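Local coordinates for protein alanine racemase (Actinobacillus succinogenes, PDB 3C3K) that has the two-lobed periplasmic-binding-protein-like fold, as in the effector-binding regions of LacI-type regulators, and forms a two-chain assembly, at residues Leu11-Ser16 / Tyr39-Cys44; Gly67-Asp72 / Val90-Tyr95; Lys124-Leu129 / Lys184-Phe189; Ala174-Leu179 / Thr204-Ser209. One frame throughout, in Å; residues are numbered along the deposited sequence.

Overall arrangement
The four contacts illustrate how one chain builds two similar lobes from parallel sheets and flanking helices. Contact 1 and contact 2 come first along the chain and share the six-stranded sheet: strands 9-15 and 68-70 are neighbours there, and the contact centres lie about 11 Å apart. Contact 3 and contact 4 belong to the other lobe, with centres about 12 Å apart. Their segments alternate in sequence, since helix 168-179 leads into strand 187-190, which is followed by helix 193-205. Contacts 1 and 3 have centres about 38 Å apart on opposite sides of the chain's centre, as expected for a two-lobed protein of this superfamily.

Contact 1: residues Leu11-Ser16 / Tyr39-Cys44; sequences LLVMVS and YRILLC
L11 is a worked example of one branched side chain serving two residues of the adjacent strand, I41 and Y39. Its CB lies 4.0 Å from CD1 of I41. One atom further out the tyrosine takes over, with L11 CG 3.7 Å from Y39 CD1. The branches then divide: CD1 of L11 meets both CD1 of I41 and CB of Y39, whereas L11 CD2 comes to 3.4 Å from Y39 CD1 and lies near CE1 as well, approaching the ring obliquely. Leucine and tyrosine side chains cross at about a right angle. With CG beside its own backbone N (chi1 -46°), L11 leans back along its strand, and this brings it to Y39, two residues before its bridge partner I41.

The same face continues with V13, whose CG2 touches I41 CG2 at 3.7 Å. V13 and L43 lie side by side, and CD2 of L43 meets V13 CB at 3.7 Å and also touches V15 CG2. L12, L42, M14 and C44 occupy the other face. Parallel pairing fixes this register through five backbone hydrogen bonds, from L11 N to R40 O at one end to V15 N to C44 O at the other; the strands are twisted by 31°.

Together with helix 21-35, the two strands form a beta-alpha-beta unit. That helix packs on I41 and V15, helix 239-254 covers L11 and Y39, and helix 50-56 lies against L12, M14 and C44. Strand 68-70 flanks 9-15, while L43 forms backbone hydrogen bonds to the second subunit.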
# COMPACT_ATOMS: atom_id res chain seq x y z
N LEU B 11 -0.79 -3.27 -20.86
CA LEU B 11 -0.73 -1.83 -20.66
C LEU B 11 0.29 -1.49 -19.56
O LEU B 11 0.42 -2.25 -18.58
CB LEU B 11 -2.10 -1.35 -20.26
CG LEU B 11 -3.31 -1.86 -21.05
CD1 LEU B 11 -4.52 -1.29 -20.40
CD2 LEU B 11 -3.19 -1.40 -22.53
N LEU B 12 1.02 -0.41 -19.77
CA LEU B 12 1.94 0.16 -18.78
C LEU B 12 1.25 1.17 -17.85
O LEU B 12 0.68 2.18 -18.32
CB LEU B 12 3.15 0.82 -19.49
CG LEU B 12 4.17 1.57 -18.61
CD1 LEU B 12 4.86 0.62 -17.59
CD2 LEU B 12 5.22 2.16 -19.46
N VAL B 13 1.31 0.93 -16.54
CA VAL B 13 0.95 1.99 -15.58
C VAL B 13 2.19 2.56 -14.92
O VAL B 13 2.97 1.83 -14.33
CB VAL B 13 -0.03 1.46 -14.53
CG1 VAL B 13 -0.59 2.59 -13.67
CG2 VAL B 13 -1.17 0.66 -15.22
N MET B 14 2.36 3.88 -15.00
CA MET B 14 3.45 4.60 -14.34
C MET B 14 2.87 5.17 -13.06
O MET B 14 2.13 6.15 -13.09
CB MET B 14 3.97 5.72 -15.26
CG MET B 14 4.97 5.23 -16.37
SD MET B 14 5.51 6.44 -17.69
CE MET B 14 4.22 7.46 -17.63
N VAL B 15 3.23 4.56 -11.94
CA VAL B 15 2.65 4.83 -10.63
C VAL B 15 3.47 5.89 -9.89
O VAL B 15 4.71 5.86 -9.90
CB VAL B 15 2.68 3.52 -9.84
CG1 VAL B 15 2.20 3.69 -8.42
CG2 VAL B 15 1.75 2.53 -10.55
N SER B 16 2.78 6.84 -9.26
CA SER B 16 3.50 7.87 -8.53
C SER B 16 4.14 7.35 -7.23
O SER B 16 5.22 7.77 -6.87
CB SER B 16 2.58 9.06 -8.26
OG SER B 16 1.44 8.57 -7.62
N TYR B 39 -6.52 -7.30 -21.64
CA TYR B 39 -5.21 -6.76 -21.28
C TYR B 39 -4.81 -7.18 -19.90
O TYR B 39 -5.67 -7.30 -19.05
CB TYR B 39 -5.25 -5.24 -21.36
CG TYR B 39 -5.29 -4.73 -22.77
CD1 TYR B 39 -4.11 -4.52 -23.49
CD2 TYR B 39 -6.49 -4.43 -23.38
CE1 TYR B 39 -4.13 -4.09 -24.79
CE2 TYR B 39 -6.51 -4.00 -24.70
CZ TYR B 39 -5.31 -3.81 -25.38
OH TYR B 39 -5.31 -3.36 -26.67
N ARG B 40 -3.51 -7.38 -19.71
CA ARG B 40 -2.89 -7.43 -18.40
C ARG B 40 -1.99 -6.20 -18.18
O ARG B 40 -1.70 -5.44 -19.12
CB ARG B 40 -2.03 -8.71 -18.27
CG ARG B 40 -2.72 -9.99 -18.71
CD ARG B 40 -3.80 -10.30 -17.70
NE ARG B 40 -4.46 -11.56 -17.99
CZ ARG B 40 -5.30 -12.18 -17.17
NH1 ARG B 40 -5.64 -11.66 -15.99
NH2 ARG B 40 -5.84 -13.31 -17.57
N ILE B 41 -1.54 -6.01 -16.96
CA ILE B 41 -1.02 -4.73 -16.54
C ILE B 41 0.43 -4.85 -16.10
O ILE B 41 0.77 -5.72 -15.31
CB ILE B 41 -1.91 -4.21 -15.35
CG1 ILE B 41 -3.38 -3.96 -15.80
CG2 ILE B 41 -1.33 -2.99 -14.72
CD1 ILE B 41 -3.50 -2.91 -16.88
N LEU B 42 1.30 -3.98 -16.61
CA LEU B 42 2.65 -3.91 -16.05
C LEU B 42 2.77 -2.59 -15.32
O LEU B 42 2.30 -1.53 -15.83
CB LEU B 42 3.70 -3.99 -17.12
CG LEU B 42 4.12 -5.32 -17.73
CD1 LEU B 42 5.12 -4.98 -18.82
CD2 LEU B 42 4.71 -6.27 -16.70
N LEU B 43 3.38 -2.60 -14.14
CA LEU B 43 3.56 -1.36 -13.36
C LEU B 43 4.99 -0.87 -13.38
O LEU B 43 5.93 -1.64 -13.47
CB LEU B 43 3.19 -1.59 -11.88
CG LEU B 43 1.82 -2.13 -11.58
CD1 LEU B 43 1.80 -2.36 -10.09
CD2 LEU B 43 0.70 -1.13 -12.02
N CYS B 44 5.18 0.42 -13.23
CA CYS B 44 6.52 0.94 -12.96
C CYS B 44 6.35 1.97 -11.87
O CYS B 44 5.46 2.84 -11.96
CB CYS B 44 7.11 1.62 -14.17
SG CYS B 44 8.82 2.18 -13.79

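Contact 2: residues Gly67-Asp72 / Val90-Tyr95; sequences GVITMD and VQCAEY
Q91 and D72 show how a side-chain amide can prolong strand pairing past the ends of two paired strands. NE2 of Q91 donates to D72 O at 2.9 Å, a fairly straight bond (162° at the hydrogen) that lies in the carbonyl plane and close to the amide plane. A bend at chi2 (97°) turns the amide forward along its strand and across to D72, with OE1 of Q91 3.5 Å from T70 CG2. On the other face, I69 CG2 sits 3.4 Å from C92 SG, and M71 CG packs against C92 CB.

The next shell holds these groups in place. NE2 of Q91 also donates to C92 O at 3.1 Å, from above that carbonyl's plane, so two carbonyls from different segments grip the amide nitrogen. T70 OG1 accepts from D72 N in an ST turn, which helps set the position of the D72 carbonyl. Before this point the parallel strands are paired by bonds from V90 N to V68 O, T70 N to V90 O and C92 N to T70 O.

Strands 68-70 and 89-92 are joined through helix 77-84 in a beta-alpha-beta unit, and that helix touches T70 and Q91 through L77. Helix 239-254 covers I69, V90 and C92, helix 21-35 packs on M71, and strand 9-15 pairs with the far side of 68-70.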
# COMPACT_ATOMS: atom_id res chain seq x y z
N GLY B 67 -0.08 0.88 -24.63
CA GLY B 67 -0.52 2.21 -24.17
C GLY B 67 -0.05 2.44 -22.74
O GLY B 67 0.36 1.50 -22.06
N VAL B 68 -0.04 3.70 -22.31
CA VAL B 68 0.44 4.07 -20.98
C VAL B 68 -0.60 4.93 -20.19
O VAL B 68 -1.20 5.84 -20.73
CB VAL B 68 1.89 4.69 -21.08
CG1 VAL B 68 1.95 5.68 -22.14
CG2 VAL B 68 2.38 5.32 -19.74
N ILE B 69 -0.85 4.55 -18.92
CA ILE B 69 -1.57 5.41 -17.95
C ILE B 69 -0.56 5.86 -16.96
O ILE B 69 0.23 5.06 -16.48
CB ILE B 69 -2.68 4.63 -17.25
CG1 ILE B 69 -3.67 4.17 -18.31
CG2 ILE B 69 -3.42 5.53 -16.18
CD1 ILE B 69 -4.70 3.13 -17.77
N THR B 70 -0.44 7.17 -16.79
CA THR B 70 0.52 7.77 -15.88
C THR B 70 -0.19 8.48 -14.70
O THR B 70 -1.22 9.11 -14.88
CB THR B 70 1.52 8.73 -16.61
OG1 THR B 70 2.54 9.10 -15.65
CG2 THR B 70 0.82 9.98 -17.22
N MET B 71 0.36 8.31 -13.49
CA MET B 71 -0.09 9.00 -12.34
C MET B 71 1.07 9.98 -11.92
O MET B 71 0.98 10.63 -10.89
CB MET B 71 -0.42 8.02 -11.20
CG MET B 71 -1.33 6.74 -11.55
SD MET B 71 -1.52 5.68 -10.02
CE MET B 71 -2.54 6.77 -9.21
N ASP B 72 2.08 10.18 -12.79
CA ASP B 72 3.16 11.14 -12.43
C ASP B 72 2.80 12.61 -12.48
O ASP B 72 1.75 13.01 -13.04
CB ASP B 72 4.35 10.92 -13.35
CG ASP B 72 5.19 9.71 -12.95
OD1 ASP B 72 4.95 9.17 -11.88
OD2 ASP B 72 6.17 9.40 -13.68
N VAL B 90 -2.96 8.33 -21.14
CA VAL B 90 -3.97 8.90 -20.26
C VAL B 90 -3.29 9.30 -18.99
O VAL B 90 -2.46 8.56 -18.51
CB VAL B 90 -5.09 7.92 -19.88
CG1 VAL B 90 -6.02 8.53 -18.88
CG2 VAL B 90 -5.93 7.50 -21.10
N GLN B 91 -3.66 10.45 -18.44
CA GLN B 91 -3.11 10.92 -17.19
C GLN B 91 -4.16 10.79 -16.10
O GLN B 91 -5.33 11.14 -16.30
CB GLN B 91 -2.60 12.35 -17.32
CG GLN B 91 -2.50 13.08 -15.91
CD GLN B 91 -1.07 12.99 -15.39
OE1 GLN B 91 -0.14 13.20 -16.16
NE2 GLN B 91 -0.89 12.66 -14.12
N CYS B 92 -3.77 10.23 -14.97
CA CYS B 92 -4.64 10.13 -13.78
C CYS B 92 -4.25 11.11 -12.71
O CYS B 92 -3.07 11.29 -12.42
CB CYS B 92 -4.51 8.76 -13.12
SG CYS B 92 -5.22 7.39 -13.97
N ALA B 93 -5.26 11.69 -12.05
CA ALA B 93 -5.07 12.42 -10.81
C ALA B 93 -4.36 13.73 -10.94
O ALA B 93 -4.13 14.35 -9.96
CB ALA B 93 -4.37 11.56 -9.75
N GLU B 94 -4.02 14.14 -12.14
CA GLU B 94 -3.59 15.52 -12.39
C GLU B 94 -4.58 16.13 -13.40
O GLU B 94 -5.05 15.46 -14.31
CB GLU B 94 -2.17 15.58 -12.93
CG GLU B 94 -1.07 15.18 -11.95
CD GLU B 94 -0.61 16.35 -11.11
OE1 GLU B 94 -1.47 16.99 -10.48
OE2 GLU B 94 0.61 16.62 -11.10
N TYR B 95 -4.92 17.39 -13.21
CA TYR B 95 -5.92 18.05 -14.06
C TYR B 95 -5.39 19.34 -14.66
O TYR B 95 -5.14 20.29 -13.92
CB TYR B 95 -7.14 18.39 -13.22
CG TYR B 95 -8.25 19.08 -13.94
CD1 TYR B 95 -8.84 18.51 -15.04
CD2 TYR B 95 -8.79 20.25 -13.45
CE1 TYR B 95 -9.88 19.10 -15.71
CE2 TYR B 95 -9.84 20.86 -14.07
CZ TYR B 95 -10.39 20.25 -15.20
OH TYR B 95 -11.43 20.80 -15.85

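Contact 3: residues Lys124-Leu129 / Lys184-Phe189; sequences KKRIAL and KPDAIF
D186 receives the backbone of the opposite segment in its carboxylate, a compact case of an acidic side chain taking over where regular strand pairing has yet to begin. OD2 accepts from K125 N at 2.8 Å on its syn lone pair. OD1 accepts from R126 N, also at 2.8 Å, but 34° out of the carboxylate plane. CG placed between backbone N and carbonyl carbon (chi1 58°) presents both oxygens to these consecutive N-H groups.

The charged side chains add further ties. R126 NE donates to K184 O at 2.9 Å in the guanidinium plane, while D186 OD2 lies over one face of that group; the resulting salt bridge to NH1 is long, 3.7 Å, and purely electrostatic. K124 NZ reaches D186 O at 2.8 Å.

Main-chain bonds then take over: R126 O accepts from D186 N, A128 N donates to A187 O, and F189 N donates to A128 O. Among apolar groups, L129 CD1 meets F189 CD2 at 3.6 Å with the side chains side by side, and A128 CB touches P185 CB.

Strands 159-162 and 215-217 flank this central pair. Helix 108-121 packs on I127 and F189, helix 137-152 on I127 and L129, and helix 168-179 on A128 and I188.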
# COMPACT_ATOMS: atom_id res chain seq x y z
N LYS B 124 -13.28 26.83 13.69
CA LYS B 124 -11.82 26.75 13.68
C LYS B 124 -11.20 28.00 13.00
O LYS B 124 -11.74 28.49 12.06
CB LYS B 124 -11.36 25.45 12.98
CG LYS B 124 -11.82 24.18 13.70
CD LYS B 124 -11.24 24.16 15.13
CE LYS B 124 -11.61 22.89 15.90
NZ LYS B 124 -10.56 22.65 17.00
N LYS B 125 -10.07 28.50 13.49
CA LYS B 125 -9.58 29.78 13.07
C LYS B 125 -8.07 29.73 12.79
O LYS B 125 -7.49 30.64 12.17
CB LYS B 125 -9.87 30.83 14.16
CG LYS B 125 -11.24 31.47 13.98
CD LYS B 125 -11.48 32.56 15.00
CE LYS B 125 -12.90 33.08 14.90
NZ LYS B 125 -13.91 31.97 14.78
N ARG B 126 -7.43 28.65 13.20
CA ARG B 126 -6.00 28.51 12.93
C ARG B 126 -5.75 27.15 12.29
O ARG B 126 -5.41 26.17 12.98
CB ARG B 126 -5.19 28.65 14.22
CG ARG B 126 -5.23 30.08 14.78
CD ARG B 126 -4.68 30.29 16.25
NE ARG B 126 -4.88 29.20 17.20
CZ ARG B 126 -5.95 29.00 17.98
NH1 ARG B 126 -7.00 29.81 17.94
NH2 ARG B 126 -5.99 27.95 18.83
N ILE B 127 -5.95 27.10 10.98
CA ILE B 127 -5.95 25.86 10.26
C ILE B 127 -4.56 25.77 9.62
O ILE B 127 -4.15 26.71 8.91
CB ILE B 127 -7.07 25.83 9.18
CG1 ILE B 127 -8.45 25.97 9.82
CG2 ILE B 127 -6.97 24.50 8.33
CD1 ILE B 127 -9.51 26.49 8.91
N ALA B 128 -3.87 24.67 9.85
CA ALA B 128 -2.54 24.37 9.28
C ALA B 128 -2.71 23.33 8.18
O ALA B 128 -3.76 22.62 8.12
CB ALA B 128 -1.54 23.83 10.40
N LEU B 129 -1.72 23.26 7.29
CA LEU B 129 -1.66 22.30 6.20
C LEU B 129 -0.38 21.45 6.32
O LEU B 129 0.72 21.97 6.57
CB LEU B 129 -1.70 23.03 4.83
CG LEU B 129 -1.65 22.19 3.54
CD1 LEU B 129 -3.09 21.58 3.29
CD2 LEU B 129 -1.27 23.03 2.32
N LYS B 184 -0.31 27.86 18.19
CA LYS B 184 -0.59 26.50 17.74
C LYS B 184 -1.87 26.38 16.86
O LYS B 184 -2.80 27.20 16.99
CB LYS B 184 -0.70 25.59 18.95
CG LYS B 184 0.12 26.11 20.06
CD LYS B 184 1.31 25.28 20.34
CE LYS B 184 1.07 24.63 21.69
NZ LYS B 184 2.23 23.81 22.08
N PRO B 185 -1.94 25.35 16.00
CA PRO B 185 -3.15 25.30 15.24
C PRO B 185 -4.30 24.79 16.08
O PRO B 185 -4.09 24.15 17.14
CB PRO B 185 -2.82 24.31 14.12
CG PRO B 185 -1.89 23.37 14.71
CD PRO B 185 -1.02 24.24 15.66
N ASP B 186 -5.52 25.15 15.68
CA ASP B 186 -6.67 24.46 16.20
C ASP B 186 -7.21 23.48 15.15
O ASP B 186 -8.27 22.88 15.35
CB ASP B 186 -7.77 25.46 16.68
CG ASP B 186 -8.26 26.42 15.58
OD1 ASP B 186 -7.91 26.20 14.40
OD2 ASP B 186 -8.97 27.43 15.89
N ALA B 187 -6.52 23.32 14.01
CA ALA B 187 -6.95 22.35 13.01
C ALA B 187 -5.89 22.06 12.01
O ALA B 187 -5.05 22.96 11.71
CB ALA B 187 -8.22 22.78 12.31
N ILE B 188 -5.83 20.79 11.60
CA ILE B 188 -4.77 20.31 10.71
C ILE B 188 -5.43 19.59 9.55
O ILE B 188 -6.22 18.63 9.74
CB ILE B 188 -3.71 19.39 11.42
CG1 ILE B 188 -2.84 20.20 12.41
CG2 ILE B 188 -2.74 18.88 10.39
CD1 ILE B 188 -1.91 19.37 13.26
N PHE B 189 -5.14 20.10 8.36
CA PHE B 189 -5.62 19.54 7.13
C PHE B 189 -4.40 18.91 6.42
O PHE B 189 -3.48 19.63 6.07
CB PHE B 189 -6.19 20.68 6.27
CG PHE B 189 -6.62 20.26 4.87
CD1 PHE B 189 -7.07 18.95 4.62
CD2 PHE B 189 -6.68 21.22 3.83
CE1 PHE B 189 -7.46 18.59 3.36
CE2 PHE B 189 -7.10 20.87 2.55
CZ PHE B 189 -7.50 19.56 2.31

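Contact 4: residues Ala174-Leu179 / Thr204-Ser209; sequences ATFSLL and TESGLS
The F176 ring meets the turn after helix 193-205 with its edge: S206 OG lies near the ring plane 3.4 Å from CE1, and E205 OE1, also near that plane, is 4.1 Å from CZ. The E205 carboxylate is turned 25° from the ring plane, although the two side chains cross at about a right angle. With CG beside the backbone N (chi1 -75°), F176 carries its ring across to the neighbouring segment.

Three residues on from F176, L179 CD1 approaches S206 OG at 3.8 Å. L179 and L208 reach toward each other tip to tip, CD1 to CD1 at 3.9 Å, with CD2 of L179 equally near the same L208 methyl. A Schellman motif ends the helix at G207, whose positive phi (78°) turns the chain so that L208 follows S206 back to L179.

The polar ends have their main partners elsewhere. S206 OG is hydrogen-bonded to A202 O, and E205 forms a salt bridge with K172, a residue earlier in helix 168-179.

No hydrogen bond joins the two segments directly. This surface contact, burying 172 Å² in all, therefore rests on leucine packing and on oxygens set against the ring's C-H edge, where its slight positive charge should suit them.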
# COMPACT_ATOMS: atom_id res chain seq x y z
N ALA B 174 5.81 16.42 10.81
CA ALA B 174 5.12 17.61 10.38
C ALA B 174 4.27 18.21 11.55
O ALA B 174 4.27 19.39 11.80
CB ALA B 174 4.21 17.29 9.17
N THR B 175 3.52 17.38 12.25
CA THR B 175 2.70 17.86 13.31
C THR B 175 3.50 18.43 14.49
O THR B 175 3.17 19.49 14.99
CB THR B 175 1.71 16.77 13.75
OG1 THR B 175 0.92 16.39 12.60
CG2 THR B 175 0.86 17.27 14.89
N PHE B 176 4.52 17.73 14.93
CA PHE B 176 5.35 18.26 16.00
C PHE B 176 5.90 19.63 15.59
O PHE B 176 5.82 20.57 16.35
CB PHE B 176 6.45 17.26 16.41
CG PHE B 176 5.92 16.08 17.23
CD1 PHE B 176 5.20 16.29 18.37
CD2 PHE B 176 6.10 14.76 16.81
CE1 PHE B 176 4.70 15.22 19.09
CE2 PHE B 176 5.64 13.70 17.55
CZ PHE B 176 4.95 13.91 18.65
N SER B 177 6.31 19.77 14.36
CA SER B 177 6.83 21.05 13.87
C SER B 177 5.80 22.17 13.96
O SER B 177 6.17 23.29 14.31
CB SER B 177 7.27 20.86 12.43
OG SER B 177 7.78 22.09 11.90
N LEU B 178 4.50 21.88 13.72
CA LEU B 178 3.43 22.92 13.77
C LEU B 178 3.03 23.26 15.19
O LEU B 178 2.57 24.38 15.48
CB LEU B 178 2.16 22.46 13.04
CG LEU B 178 2.23 22.18 11.52
CD1 LEU B 178 1.04 21.34 11.13
CD2 LEU B 178 2.29 23.45 10.71
N LEU B 179 3.21 22.30 16.09
CA LEU B 179 2.92 22.52 17.48
C LEU B 179 4.02 23.34 18.11
O LEU B 179 3.79 23.96 19.14
CB LEU B 179 2.78 21.21 18.23
CG LEU B 179 1.54 20.42 17.74
CD1 LEU B 179 1.43 19.05 18.41
CD2 LEU B 179 0.29 21.23 17.99
N THR B 204 -2.39 13.15 19.94
CA THR B 204 -2.69 12.29 21.09
C THR B 204 -1.52 12.15 22.06
O THR B 204 -1.71 12.19 23.30
CB THR B 204 -3.09 10.90 20.61
OG1 THR B 204 -4.19 11.05 19.72
CG2 THR B 204 -3.47 10.03 21.76
N GLU B 205 -0.33 11.97 21.52
CA GLU B 205 0.85 11.83 22.38
C GLU B 205 1.20 13.17 23.01
O GLU B 205 1.92 13.24 23.99
CB GLU B 205 2.02 11.30 21.59
CG GLU B 205 1.86 9.85 21.21
CD GLU B 205 2.98 9.38 20.31
OE1 GLU B 205 3.83 10.22 19.92
OE2 GLU B 205 3.02 8.18 20.00
N SER B 206 0.70 14.25 22.44
CA SER B 206 0.98 15.58 22.95
C SER B 206 -0.12 15.96 23.95
O SER B 206 -0.07 17.00 24.55
CB SER B 206 1.04 16.58 21.79
OG SER B 206 2.27 16.51 21.07
N GLY B 207 -1.15 15.11 24.08
CA GLY B 207 -2.27 15.36 25.02
C GLY B 207 -3.29 16.38 24.53
O GLY B 207 -3.98 17.05 25.31
N LEU B 208 -3.41 16.50 23.22
CA LEU B 208 -4.37 17.37 22.69
C LEU B 208 -5.60 16.54 22.30
O LEU B 208 -5.49 15.40 21.89
CB LEU B 208 -3.75 18.14 21.55
CG LEU B 208 -2.60 19.07 22.00
CD1 LEU B 208 -1.55 19.33 20.87
CD2 LEU B 208 -3.21 20.37 22.48
N SER B 209 -6.76 17.11 22.53
CA SER B 209 -8.02 16.44 22.29
C SER B 209 -8.39 16.70 20.86
O SER B 209 -8.22 17.79 20.36
CB SER B 209 -9.08 17.09 23.18
OG SER B 209 -9.15 16.36 24.38